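Local coordinates for protein NAD dependent epimerase/dehydratase family (uncultured archaeon MedDCM-OCT-S05-C57, PDB 5Y1F) that binds NAD+ and probably catalyses the oxidation of L-threonine at its 3-position, as a monomeric member of the short-chain, epimerase-like dehydrogenases, at residues A[180-185]-A[252-257]; A[223-228]-A[293-298]; A[233-238]-A[304-309]; A[131-136]-A[152-157]. All coordinates share one frame; numbering follows the deposited sequence. Where two conformers were deposited one is given.

Interaction 1: residues A[180-185]-A[252-257]; sequences GIRYPG and NYNLSS. With NAD (nicotinamide-adenine-dinucleotide), chain B.
A short parallel beta pairing at the edge of the Rossmann-type sheet sets Ile181, on strand 178-187, beside Tyr253 of the brief strand 253-254. Two backbone bonds define the register: Tyr253 N gives to Gly180 O at 3.1 Å, and Arg182 N gives to Tyr253 O at 2.8 Å. One residue further on the strands have parted, and a water takes over, donating to Arg182 O and accepting from Leu255 N. Side chains alternate across this pairing. On one face Ile181 CG2, anti to the backbone N (CG1 has chi1 -67°), packs against Leu255 CB at 3.6 Å, and Ala235 of helix 229-241 covers both residues. On the other face Arg182 runs extended from CG to NE, with Asn252 alongside and pointing the same way. Arg182 NH1 donates to Asn254 OD1 at 2.9 Å; the oxygen lies in the guanidinium plane and the bond is nearly straight (169°), yet the donor stands above the amide's carbonyl plane. Asn252 O sits over one guanidinium face. Glu164 forms a salt bridge with Arg182 NE and also accepts from Asn252 ND2, so the buried charge has a mate of opposite sign. Beyond Arg182 the strand reaches the cofactor: Tyr183 CB lies 3.5 Å from NAD C5N, and Pro184 O lies 3.3 Å from NAD C4N, the carbon that accepts hydride. Such a strand, passing from the sheet under the nicotinamide, is typical of the cofactor site in the NAD-dependent epimerase/dehydratase family.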
# COMPACT_ATOMS: atom_id res chain seq x y z
N GLY A 180 -0.21 -10.70 3.83
CA GLY A 180 -0.61 -9.35 3.53
C GLY A 180 -0.66 -8.47 4.77
O GLY A 180 -0.65 -8.95 5.91
N ILE A 181 -0.65 -7.17 4.50
CA ILE A 181 -0.64 -6.13 5.52
C ILE A 181 -1.79 -5.19 5.21
O ILE A 181 -2.00 -4.80 4.02
CB ILE A 181 0.67 -5.37 5.49
CG1 ILE A 181 1.83 -6.27 5.94
CG2 ILE A 181 0.61 -4.12 6.36
CD1 ILE A 181 3.20 -5.71 5.66
N ARG A 182 -2.49 -4.76 6.26
CA ARG A 182 -3.45 -3.64 6.15
C ARG A 182 -2.66 -2.33 6.19
O ARG A 182 -2.50 -1.73 7.24
CB ARG A 182 -4.43 -3.69 7.30
CG ARG A 182 -5.41 -4.83 7.24
CD ARG A 182 -6.13 -5.04 8.53
NE ARG A 182 -7.14 -6.08 8.41
CZ ARG A 182 -7.72 -6.68 9.44
NH1 ARG A 182 -7.36 -6.39 10.70
NH2 ARG A 182 -8.67 -7.57 9.22
N TYR A 183 -2.12 -1.88 5.07
CA TYR A 183 -1.27 -0.71 5.15
C TYR A 183 -2.10 0.48 5.61
O TYR A 183 -3.23 0.68 5.19
CB TYR A 183 -0.63 -0.32 3.80
CG TYR A 183 0.33 -1.28 3.18
CD1 TYR A 183 1.54 -1.58 3.77
CD2 TYR A 183 0.12 -1.75 1.89
CE1 TYR A 183 2.50 -2.34 3.09
CE2 TYR A 183 1.08 -2.48 1.21
CZ TYR A 183 2.25 -2.79 1.83
OH TYR A 183 3.22 -3.46 1.08
N PRO A 184 -1.49 1.32 6.44
CA PRO A 184 -1.98 2.67 6.68
C PRO A 184 -1.73 3.57 5.49
O PRO A 184 -1.24 3.12 4.43
CB PRO A 184 -1.29 3.08 7.94
CG PRO A 184 0.01 2.41 7.85
CD PRO A 184 -0.19 1.13 7.09
N GLY A 185 -2.00 4.85 5.63
CA GLY A 185 -1.66 5.79 4.57
C GLY A 185 -0.16 5.84 4.38
O GLY A 185 0.54 6.03 5.37
N ASN A 252 -3.76 -10.27 6.47
CA ASN A 252 -4.35 -9.09 7.02
C ASN A 252 -3.75 -8.54 8.31
O ASN A 252 -4.47 -8.00 9.13
CB ASN A 252 -5.84 -9.34 7.24
CG ASN A 252 -6.11 -10.46 8.20
OD1 ASN A 252 -5.20 -11.11 8.74
ND2 ASN A 252 -7.43 -10.77 8.35
N TYR A 253 -2.44 -8.54 8.43
CA TYR A 253 -1.84 -7.90 9.61
C TYR A 253 -2.14 -6.44 9.71
O TYR A 253 -1.77 -5.67 8.81
CB TYR A 253 -0.33 -8.08 9.60
CG TYR A 253 0.14 -9.42 10.17
CD1 TYR A 253 0.27 -9.60 11.56
CD2 TYR A 253 0.45 -10.50 9.35
CE1 TYR A 253 0.65 -10.80 12.11
CE2 TYR A 253 0.89 -11.68 9.91
CZ TYR A 253 0.92 -11.84 11.27
OH TYR A 253 1.36 -13.08 11.80
N ASN A 254 -2.64 -6.00 10.87
CA ASN A 254 -2.57 -4.59 11.21
C ASN A 254 -1.14 -4.14 11.26
O ASN A 254 -0.24 -4.91 11.64
CB ASN A 254 -3.19 -4.35 12.58
CG ASN A 254 -4.70 -4.27 12.58
OD1 ASN A 254 -5.38 -4.50 11.56
ND2 ASN A 254 -5.27 -3.99 13.76
N LEU A 255 -0.88 -2.88 10.93
CA LEU A 255 0.48 -2.33 10.89
C LEU A 255 0.42 -0.86 11.19
O LEU A 255 -0.35 -0.13 10.55
CB LEU A 255 1.12 -2.58 9.54
CG LEU A 255 2.66 -2.49 9.58
CD1 LEU A 255 3.27 -3.77 10.14
CD2 LEU A 255 3.25 -2.14 8.22
N SER A 256 1.25 -0.40 12.12
CA SER A 256 1.22 0.94 12.64
C SER A 256 2.57 1.64 12.60
O SER A 256 3.64 1.01 12.73
CB SER A 256 0.72 0.92 14.06
OG SER A 256 0.54 2.18 14.66
N SER A 257 2.52 2.96 12.48
CA SER A 257 3.66 3.80 12.76
C SER A 257 3.19 5.08 13.44
O SER A 257 3.46 5.27 14.64
CB SER A 257 4.46 4.07 11.51
OG SER A 257 5.52 4.98 11.85
PA NAD B . -1.12 2.78 -7.03
O1A NAD B . 0.01 3.83 -6.92
O2A NAD B . -2.47 3.26 -7.60
O5B NAD B . -0.52 1.57 -7.93
C5B NAD B . -1.39 0.59 -8.44
C4B NAD B . -0.91 0.21 -9.82
O4B NAD B . -1.91 -0.71 -10.27
C3B NAD B . -0.89 1.37 -10.80
O3B NAD B . 0.41 1.50 -11.31
C2B NAD B . -1.91 0.97 -11.87
O2B NAD B . -1.55 1.27 -13.23
C1B NAD B . -2.02 -0.53 -11.66
N9A NAD B . -3.32 -1.04 -12.16
C8A NAD B . -4.52 -0.43 -12.07
N7A NAD B . -5.45 -1.13 -12.72
C5A NAD B . -4.80 -2.17 -13.26
C6A NAD B . -5.20 -3.30 -14.11
N6A NAD B . -6.49 -3.45 -14.52
N1A NAD B . -4.27 -4.19 -14.44
C2A NAD B . -3.01 -4.02 -14.09
N3A NAD B . -2.57 -3.04 -13.31
C4A NAD B . -3.42 -2.11 -12.89
O3 NAD B . -1.41 2.05 -5.63
PN NAD B . -0.39 1.88 -4.40
O1N NAD B . 1.03 1.59 -4.91
O2N NAD B . -0.54 3.05 -3.46
O5D NAD B . -1.01 0.55 -3.71
C5D NAD B . -0.51 -0.71 -4.04
C4D NAD B . -1.27 -1.70 -3.16
O4D NAD B . -1.15 -1.30 -1.77
C3D NAD B . -2.75 -1.78 -3.48
O3D NAD B . -3.22 -3.11 -3.15
C2D NAD B . -3.37 -0.83 -2.44
O2D NAD B . -4.75 -1.19 -2.17
C1D NAD B . -2.45 -1.10 -1.23
N1N NAD B . -2.46 0.02 -0.27
C2N NAD B . -1.82 1.21 -0.51
C3N NAD B . -1.85 2.23 0.40
C7N NAD B . -1.12 3.56 0.21
O7N NAD B . -1.26 4.42 1.04
N7N NAD B . -0.33 3.72 -0.82
C4N NAD B . -2.55 2.05 1.59
C5N NAD B . -3.24 0.87 1.80
C6N NAD B . -3.17 -0.13 0.85
O HOH W 1 -2.91 -1.15 9.85

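Interaction 2: residues A[223-228]-A[293-298]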
# COMPACT_ATOMS: atom_id res chain seq x y z
N ARG A 223 -7.32 12.96 10.87
CA ARG A 223 -6.25 12.27 11.58
C ARG A 223 -6.38 10.80 11.18
O ARG A 223 -7.39 10.16 11.44
CB ARG A 223 -6.51 12.44 13.06
CG ARG A 223 -5.48 11.80 13.97
CD ARG A 223 -5.84 12.01 15.43
NE ARG A 223 -5.91 13.41 15.82
CZ ARG A 223 -4.84 14.15 16.08
NH1 ARG A 223 -3.62 13.62 16.16
NH2 ARG A 223 -4.98 15.45 16.26
N LEU A 224 -5.35 10.29 10.53
CA LEU A 224 -5.34 8.91 10.01
C LEU A 224 -4.02 8.25 10.35
O LEU A 224 -2.98 8.93 10.54
CB LEU A 224 -5.51 8.90 8.51
CG LEU A 224 -6.85 9.35 7.98
CD1 LEU A 224 -6.89 9.44 6.49
CD2 LEU A 224 -7.96 8.42 8.48
N PRO A 225 -4.01 6.93 10.42
CA PRO A 225 -2.77 6.17 10.54
C PRO A 225 -1.93 6.38 9.27
O PRO A 225 -2.43 6.28 8.16
CB PRO A 225 -3.25 4.73 10.64
CG PRO A 225 -4.67 4.78 10.98
CD PRO A 225 -5.16 6.03 10.31
N MET A 226 -0.66 6.73 9.47
CA MET A 226 0.29 7.03 8.37
C MET A 226 1.62 6.31 8.64
O MET A 226 2.01 6.05 9.78
CB MET A 226 0.55 8.53 8.32
CG MET A 226 -0.63 9.39 7.89
SD MET A 226 -0.91 9.38 6.10
CE MET A 226 -2.24 10.58 5.97
N MET A 227 2.38 6.13 7.57
CA MET A 227 3.67 5.48 7.63
C MET A 227 4.53 5.96 6.48
O MET A 227 4.07 6.09 5.35
CB MET A 227 3.47 3.97 7.57
CG MET A 227 4.74 3.13 7.68
SD MET A 227 4.47 1.36 7.72
CE MET A 227 3.53 1.16 9.24
N PHE A 228 5.81 6.17 6.77
CA PHE A 228 6.77 6.50 5.68
C PHE A 228 7.05 5.26 4.84
O PHE A 228 7.12 4.15 5.36
CB PHE A 228 8.05 7.07 6.28
CG PHE A 228 9.01 7.60 5.24
CD1 PHE A 228 10.34 7.18 5.23
CD2 PHE A 228 8.61 8.47 4.27
CE1 PHE A 228 11.24 7.63 4.26
CE2 PHE A 228 9.49 8.95 3.30
CZ PHE A 228 10.79 8.50 3.30
N ILE A 293 -8.41 6.38 13.50
CA ILE A 293 -7.32 7.30 13.72
C ILE A 293 -5.98 6.58 13.93
O ILE A 293 -4.92 7.14 13.62
CB ILE A 293 -7.66 8.18 14.96
CG1 ILE A 293 -8.77 9.20 14.66
CG2 ILE A 293 -6.45 8.69 15.71
CD1 ILE A 293 -8.83 9.67 13.26
N SER A 294 -6.03 5.40 14.56
CA SER A 294 -4.81 4.68 14.89
C SER A 294 -5.12 3.20 15.02
O SER A 294 -6.28 2.84 15.15
CB SER A 294 -4.21 5.23 16.19
OG SER A 294 -5.08 5.06 17.26
N ILE A 295 -4.07 2.40 15.00
CA ILE A 295 -4.19 0.97 14.79
C ILE A 295 -3.37 0.20 15.82
O ILE A 295 -2.19 0.47 15.99
CB ILE A 295 -3.63 0.61 13.40
CG1 ILE A 295 -4.40 1.30 12.26
CG2 ILE A 295 -3.58 -0.89 13.18
CD1 ILE A 295 -5.86 0.93 12.25
N ASN A 296 -3.94 -0.86 16.39
CA ASN A 296 -3.17 -1.78 17.29
C ASN A 296 -2.56 -2.87 16.41
O ASN A 296 -3.27 -3.78 15.96
CB ASN A 296 -4.07 -2.38 18.37
CG ASN A 296 -3.30 -3.07 19.46
OD1 ASN A 296 -3.77 -3.13 20.66
ND2 ASN A 296 -2.15 -3.54 19.15
N ASP A 297 -1.24 -2.83 16.24
CA ASP A 297 -0.49 -3.80 15.47
C ASP A 297 0.34 -4.74 16.33
O ASP A 297 1.37 -5.21 15.91
CB ASP A 297 0.37 -3.13 14.43
CG ASP A 297 1.44 -2.25 15.02
OD1 ASP A 297 2.37 -1.86 14.27
OD2 ASP A 297 1.37 -1.96 16.23
N ASP A 298 -0.14 -5.04 17.53
CA ASP A 298 0.60 -5.93 18.40
C ASP A 298 0.93 -7.26 17.76
O ASP A 298 2.01 -7.80 17.97
CB ASP A 298 -0.10 -6.20 19.72
CG ASP A 298 0.81 -6.92 20.72
OD1 ASP A 298 1.88 -6.39 21.03
OD2 ASP A 298 0.56 -8.09 21.04
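Ile293 opens the loop segment 293-298 by lying across the aliphatic part of Arg223, the two side chains meeting at a slant. Ile293 CG2, anti to the backbone N, comes within 3.4 Å of Arg223 CD and 3.7 Å of Arg223 CG. Arg223 presents these methylenes because CG is anti to its own backbone N (chi1 -179°) and the chain stays extended until it bends at chi3; beyond the bend, its guanidinium forms a salt bridge with Glu264. An alanine in place of Arg223 is likely to leave Ile293 CG2 without its methylene cover and Glu264 without this charged mate. The carbonyl of Ile293 then passes above the N–CD side of the Pro225 ring, with Ile293 O 3.5 Å from Pro225 CG. Pro225 N has no hydrogen to give, and this oxygen instead accepts from the hydroxyl of Ser259. Ser294 turns its side chain away from the strand, where OG is bonded to the backbone N of Met143. Ile295 points back, Ile295 CG1 packing on Pro225 CG at 3.7 Å. Pro225 is thus touched by the Ile293 backbone and the Ile295 side chain, while Pro184 and Ile132 also pack on it. Past Ile295 the loop leaves the strand, and Asp297 stands at the N-cap position of helix 298-304. The contact joins a loop of the C-terminal part to strand 223-228, which pairs with strand 178-187 in the mixed sheet typical of an extended Rossmann-type fold.

Interaction 3: residues A[233-238]-A[304-309]; sequences IRATLE and WGWEPK
Arg234 sets its guanidinium nearly parallel to the indole of Trp306, the two planes only 10° apart, overlapping only the CZ3 rim; Trp306 CZ3 lies over one guanidinium face, 3.6 Å from Arg234 NH2. The arginine reaches outward from the helix with CG anti to the backbone N (chi1 -176°) and then bends at chi3. That course brings Arg234 NH2 to Glu307 O, a 2.8 Å bond lying in both the carbonyl plane and the guanidinium plane; NH1 adds a weak bond to the same oxygen. One turn later on the helix, Glu238 OE2 takes Arg234 NH1 in a 3.0 Å salt bridge on its syn side, and Asp231 holds NH2 in another. On the opposite face of the indole, Ala235 CB presses on the Trp306 six-membered ring in a CH-pi contact, 3.9 Å from the centroid. Ala235 CB also meets Trp304 CH2 at 4.1 Å, so Ala235 packs against both indoles. Water bridges the rest: one molecule accepts from Glu307 N and donates to Gly305 O and Glu238 OE1, while another accepts from both Arg234 NE and Lys309 NZ. Gly305, with positive phi, lets the chain turn from helix 298-304 into this segment. The chemistry is layered, with apolar alanine and indole inside and a charged, hydrated network outside; the two carboxylates round Arg234 probably offset the nearby Lys309 charge and probably hold the guanidinium in place beside Trp306.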
# COMPACT_ATOMS: atom_id res chain seq x y z
N ILE A 233 7.89 -0.66 3.13
CA ILE A 233 8.65 -1.62 2.29
C ILE A 233 9.40 -2.61 3.15
O ILE A 233 9.35 -3.85 2.92
CB ILE A 233 9.60 -0.86 1.38
CG1 ILE A 233 8.82 0.04 0.41
CG2 ILE A 233 10.56 -1.84 0.66
CD1 ILE A 233 8.02 -0.64 -0.64
N ARG A 234 10.02 -2.13 4.22
CA ARG A 234 10.73 -3.03 5.12
C ARG A 234 9.76 -4.00 5.76
O ARG A 234 10.06 -5.19 5.89
CB ARG A 234 11.49 -2.23 6.15
CG ARG A 234 12.34 -3.12 7.05
CD ARG A 234 13.26 -2.32 7.95
NE ARG A 234 12.61 -1.26 8.72
CZ ARG A 234 11.87 -1.43 9.80
NH1 ARG A 234 11.83 -2.62 10.42
NH2 ARG A 234 11.17 -0.42 10.26
N ALA A 235 8.59 -3.53 6.19
CA ALA A 235 7.60 -4.37 6.79
C ALA A 235 7.21 -5.48 5.84
O ALA A 235 7.06 -6.66 6.24
CB ALA A 235 6.36 -3.57 7.20
N THR A 236 7.03 -5.14 4.59
CA THR A 236 6.60 -6.07 3.56
C THR A 236 7.63 -7.20 3.41
O THR A 236 7.29 -8.39 3.39
CB THR A 236 6.39 -5.32 2.25
OG1 THR A 236 5.36 -4.32 2.44
CG2 THR A 236 5.96 -6.25 1.15
N LEU A 237 8.91 -6.81 3.31
CA LEU A 237 9.99 -7.79 3.18
C LEU A 237 10.17 -8.62 4.42
O LEU A 237 10.39 -9.85 4.32
CB LEU A 237 11.29 -7.08 2.82
CG LEU A 237 11.30 -6.42 1.46
CD1 LEU A 237 12.68 -5.83 1.18
CD2 LEU A 237 10.85 -7.32 0.32
N GLU A 238 10.07 -8.01 5.59
CA GLU A 238 10.21 -8.77 6.83
C GLU A 238 9.08 -9.78 6.98
O GLU A 238 9.31 -10.95 7.36
CB GLU A 238 10.23 -7.85 8.04
CG GLU A 238 11.52 -7.08 8.18
CD GLU A 238 11.53 -6.13 9.35
OE1 GLU A 238 10.53 -6.04 10.07
OE2 GLU A 238 12.52 -5.38 9.46
N TRP A 304 6.32 -11.34 14.09
CA TRP A 304 7.43 -11.21 13.17
C TRP A 304 8.30 -10.00 13.40
O TRP A 304 9.06 -9.58 12.54
CB TRP A 304 6.95 -11.36 11.72
CG TRP A 304 5.80 -10.51 11.26
CD1 TRP A 304 4.49 -10.80 11.32
CD2 TRP A 304 5.89 -9.22 10.65
NE1 TRP A 304 3.74 -9.78 10.80
CE2 TRP A 304 4.57 -8.79 10.41
CE3 TRP A 304 6.94 -8.37 10.33
CZ2 TRP A 304 4.30 -7.61 9.74
CZ3 TRP A 304 6.65 -7.17 9.72
CH2 TRP A 304 5.35 -6.79 9.44
N GLY A 305 8.26 -9.45 14.61
CA GLY A 305 9.27 -8.49 15.00
C GLY A 305 9.14 -7.10 14.41
O GLY A 305 10.09 -6.34 14.38
N TRP A 306 7.93 -6.74 14.01
CA TRP A 306 7.74 -5.40 13.42
C TRP A 306 8.06 -4.30 14.42
O TRP A 306 7.59 -4.34 15.57
CB TRP A 306 6.29 -5.22 12.97
CG TRP A 306 5.99 -3.81 12.55
CD1 TRP A 306 5.04 -2.99 13.11
CD2 TRP A 306 6.65 -3.04 11.53
NE1 TRP A 306 5.06 -1.79 12.48
CE2 TRP A 306 6.05 -1.78 11.53
CE3 TRP A 306 7.72 -3.29 10.66
CZ2 TRP A 306 6.49 -0.76 10.66
CZ3 TRP A 306 8.16 -2.27 9.83
CH2 TRP A 306 7.54 -1.05 9.84
N GLU A 307 8.81 -3.29 13.97
CA GLU A 307 8.97 -2.03 14.67
C GLU A 307 9.23 -0.93 13.62
O GLU A 307 10.12 -1.13 12.78
CB GLU A 307 10.24 -2.15 15.58
CG GLU A 307 10.31 -1.30 16.79
CD GLU A 307 11.32 -1.79 17.81
OE1 GLU A 307 11.82 -2.94 17.75
OE2 GLU A 307 11.55 -0.98 18.68
N PRO A 308 8.48 0.15 13.63
CA PRO A 308 8.77 1.22 12.70
C PRO A 308 10.02 2.00 13.09
O PRO A 308 10.36 2.07 14.27
CB PRO A 308 7.53 2.11 12.79
CG PRO A 308 7.05 1.90 14.20
CD PRO A 308 7.36 0.48 14.52
N LYS A 309 10.66 2.62 12.11
CA LYS A 309 11.93 3.38 12.30
C LYS A 309 11.78 4.87 11.96
O LYS A 309 12.66 5.64 12.33
CB LYS A 309 13.05 2.76 11.39
CG LYS A 309 14.53 2.94 11.73
CD LYS A 309 15.45 2.92 10.49
CE LYS A 309 15.02 1.97 9.36
NZ LYS A 309 15.10 2.40 7.91
O HOH W 2 10.97 -4.62 12.37
O HOH W 3 12.49 1.42 7.66
O HOH W 4 11.25 -8.36 11.61

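Interaction 4: residues A[131-136]-A[152-157]; sequences SIAVFG and PKTVYG. With NAD (nicotinamide-adenine-dinucleotide), chain B.
Tyr156 turns the edge of its ring to both Ala133 and Ser131. Near the ring plane, Ala133 CB lies 3.6 Å from Tyr156 CD2, and Ser131 OG 3.6 Å from Tyr156 CE2. With CG anti to the backbone N (chi1 169°), the phenol extends to NAD, where Tyr156 OH and the ribose hydroxyl O2D share a 2.6 Å hydrogen bond. A phenylalanine in place of Tyr156 would probably leave the ribose O2D without this bond. Tyr156 and the NAD-binding Lys160 fit the YxxxK pattern of short-chain dehydrogenases/reductases. Ser131 OG is fixed by accepting from Ala133 N at 2.9 Å, an ST turn. Further along, Pro152 sets CB against Ala133 O at 3.3 Å and CD against Val134 O, a buried oxygen with no polar partner. Gly157 CA also approaches Ala133 O at 3.3 Å, so close that a beta carbon would clash with it. A water donates to this carbonyl and bonds Thr154 OG1, which caps the helix by accepting from Gly157 N. The contact fits the turn after strand 125-131 against the first turn of helix 155-174, with Val134 reaching Val161 in that helix and Tyr156 packed beside helix 101-122.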
# COMPACT_ATOMS: atom_id res chain seq x y z
N SER A 131 -5.79 -2.92 3.50
CA SER A 131 -5.78 -1.51 3.86
C SER A 131 -6.51 -1.32 5.18
O SER A 131 -7.42 -2.08 5.51
CB SER A 131 -6.49 -0.71 2.77
OG SER A 131 -6.65 0.65 3.15
N ILE A 132 -6.18 -0.25 5.89
CA ILE A 132 -7.00 0.20 6.99
C ILE A 132 -8.43 0.54 6.56
O ILE A 132 -9.31 0.63 7.41
CB ILE A 132 -6.41 1.45 7.69
CG1 ILE A 132 -6.21 2.64 6.73
CG2 ILE A 132 -5.08 1.07 8.37
CD1 ILE A 132 -5.91 3.96 7.39
N ALA A 133 -8.71 0.64 5.25
CA ALA A 133 -10.06 0.89 4.75
C ALA A 133 -11.00 -0.30 5.02
O ALA A 133 -12.18 -0.16 4.79
CB ALA A 133 -10.01 1.18 3.27
N VAL A 134 -10.52 -1.44 5.52
CA VAL A 134 -11.44 -2.48 5.91
C VAL A 134 -12.30 -2.10 7.09
O VAL A 134 -13.31 -2.75 7.34
CB VAL A 134 -10.71 -3.82 6.21
CG1 VAL A 134 -10.06 -4.40 4.98
CG2 VAL A 134 -9.76 -3.74 7.38
N PHE A 135 -11.88 -1.12 7.87
CA PHE A 135 -12.59 -0.74 9.09
C PHE A 135 -13.61 0.34 8.84
O PHE A 135 -13.42 1.24 8.00
CB PHE A 135 -11.61 -0.24 10.14
CG PHE A 135 -10.55 -1.25 10.52
CD1 PHE A 135 -10.91 -2.46 11.06
CD2 PHE A 135 -9.20 -1.00 10.30
CE1 PHE A 135 -9.90 -3.38 11.47
CE2 PHE A 135 -8.22 -1.92 10.67
CZ PHE A 135 -8.56 -3.09 11.25
N GLY A 136 -14.70 0.26 9.59
CA GLY A 136 -15.71 1.32 9.61
C GLY A 136 -15.96 1.84 10.99
O GLY A 136 -15.33 1.42 11.94
N PRO A 152 -16.79 -1.84 6.32
CA PRO A 152 -16.32 -0.62 5.68
C PRO A 152 -17.42 0.15 5.00
O PRO A 152 -18.37 -0.46 4.47
CB PRO A 152 -15.32 -1.13 4.64
CG PRO A 152 -15.69 -2.49 4.37
CD PRO A 152 -16.18 -3.02 5.69
N LYS A 153 -17.21 1.45 4.91
CA LYS A 153 -18.15 2.36 4.27
C LYS A 153 -17.67 2.84 2.91
O LYS A 153 -18.14 3.89 2.42
CB LYS A 153 -18.36 3.59 5.17
CG LYS A 153 -18.94 3.30 6.53
CD LYS A 153 -20.28 2.61 6.42
CE LYS A 153 -21.02 2.57 7.75
NZ LYS A 153 -22.39 3.13 7.65
N THR A 154 -16.76 2.13 2.28
CA THR A 154 -16.37 2.42 0.91
C THR A 154 -16.40 1.17 0.09
O THR A 154 -16.19 0.06 0.60
CB THR A 154 -14.95 3.03 0.83
OG1 THR A 154 -13.94 2.09 1.30
CG2 THR A 154 -14.88 4.28 1.67
N VAL A 155 -16.53 1.36 -1.22
CA VAL A 155 -16.44 0.26 -2.16
C VAL A 155 -15.07 -0.43 -2.05
O VAL A 155 -14.97 -1.63 -2.05
CB VAL A 155 -16.65 0.78 -3.62
CG1 VAL A 155 -16.47 -0.35 -4.61
CG2 VAL A 155 -18.05 1.44 -3.76
N TYR A 156 -14.02 0.37 -2.05
CA TYR A 156 -12.65 -0.14 -1.92
C TYR A 156 -12.50 -0.98 -0.65
O TYR A 156 -11.94 -2.08 -0.69
CB TYR A 156 -11.72 1.04 -1.93
CG TYR A 156 -10.28 0.77 -1.55
CD1 TYR A 156 -9.39 0.25 -2.47
CD2 TYR A 156 -9.81 1.07 -0.31
CE1 TYR A 156 -8.05 0.09 -2.18
CE2 TYR A 156 -8.48 0.89 0.01
CZ TYR A 156 -7.59 0.48 -0.95
OH TYR A 156 -6.23 0.41 -0.68
N GLY A 157 -12.99 -0.46 0.47
CA GLY A 157 -12.89 -1.23 1.71
C GLY A 157 -13.57 -2.58 1.60
O GLY A 157 -13.05 -3.59 2.05
PA NAD B . -1.12 2.78 -7.03
O1A NAD B . 0.01 3.83 -6.92
O2A NAD B . -2.47 3.26 -7.60
O5B NAD B . -0.52 1.57 -7.93
C5B NAD B . -1.39 0.59 -8.44
C4B NAD B . -0.91 0.21 -9.82
O4B NAD B . -1.91 -0.71 -10.27
C3B NAD B . -0.89 1.37 -10.80
O3B NAD B . 0.41 1.50 -11.31
C2B NAD B . -1.91 0.97 -11.87
O2B NAD B . -1.55 1.27 -13.23
C1B NAD B . -2.02 -0.53 -11.66
N9A NAD B . -3.32 -1.04 -12.16
C8A NAD B . -4.52 -0.43 -12.07
N7A NAD B . -5.45 -1.13 -12.72
C5A NAD B . -4.80 -2.17 -13.26
C6A NAD B . -5.20 -3.30 -14.11
N6A NAD B . -6.49 -3.45 -14.52
N1A NAD B . -4.27 -4.19 -14.44
C2A NAD B . -3.01 -4.02 -14.09
N3A NAD B . -2.57 -3.04 -13.31
C4A NAD B . -3.42 -2.11 -12.89
O3 NAD B . -1.41 2.05 -5.63
PN NAD B . -0.39 1.88 -4.40
O1N NAD B . 1.03 1.59 -4.91
O2N NAD B . -0.54 3.05 -3.46
O5D NAD B . -1.01 0.55 -3.71
C5D NAD B . -0.51 -0.71 -4.04
C4D NAD B . -1.27 -1.70 -3.16
O4D NAD B . -1.15 -1.30 -1.77
C3D NAD B . -2.75 -1.78 -3.48
O3D NAD B . -3.22 -3.11 -3.15
C2D NAD B . -3.37 -0.83 -2.44
O2D NAD B . -4.75 -1.19 -2.17
C1D NAD B . -2.45 -1.10 -1.23
N1N NAD B . -2.46 0.02 -0.27
C2N NAD B . -1.82 1.21 -0.51
C3N NAD B . -1.85 2.23 0.40
C7N NAD B . -1.12 3.56 0.21
O7N NAD B . -1.26 4.42 1.04
N7N NAD B . -0.33 3.72 -0.82
C4N NAD B . -2.55 2.05 1.59
C5N NAD B . -3.24 0.87 1.80
C6N NAD B . -3.17 -0.13 0.85
O HOH W 5 -13.49 2.04 3.92
O HOH W 6 -14.93 2.69 6.22

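In the fold
Interactions 1 and 4 both reach the nicotinamide half of NAD, interaction 1 from strand 178-187, interaction 4 from the end of strand 125-131 and from helix 155-174, with centres 13 Å apart; Tyr183 O and Ile132 N, 3.2 Å apart, probably bond between them. Interaction 2 lies 8 Å from interaction 1, centre to centre, and a probable bond from Ser256 N to Asp297 OD1 (2.8 Å) ties the two. Interaction 3 also touches interaction 1, with centres 10 Å apart: Tyr183 OH meets Thr236 OG1 at 2.7 Å. Segments 293-298 and 304-309 thus bring the C-terminal region onto the sheet and its covering helix, whereas interactions 3 and 4 stay about 11 Å apart at their nearest atoms.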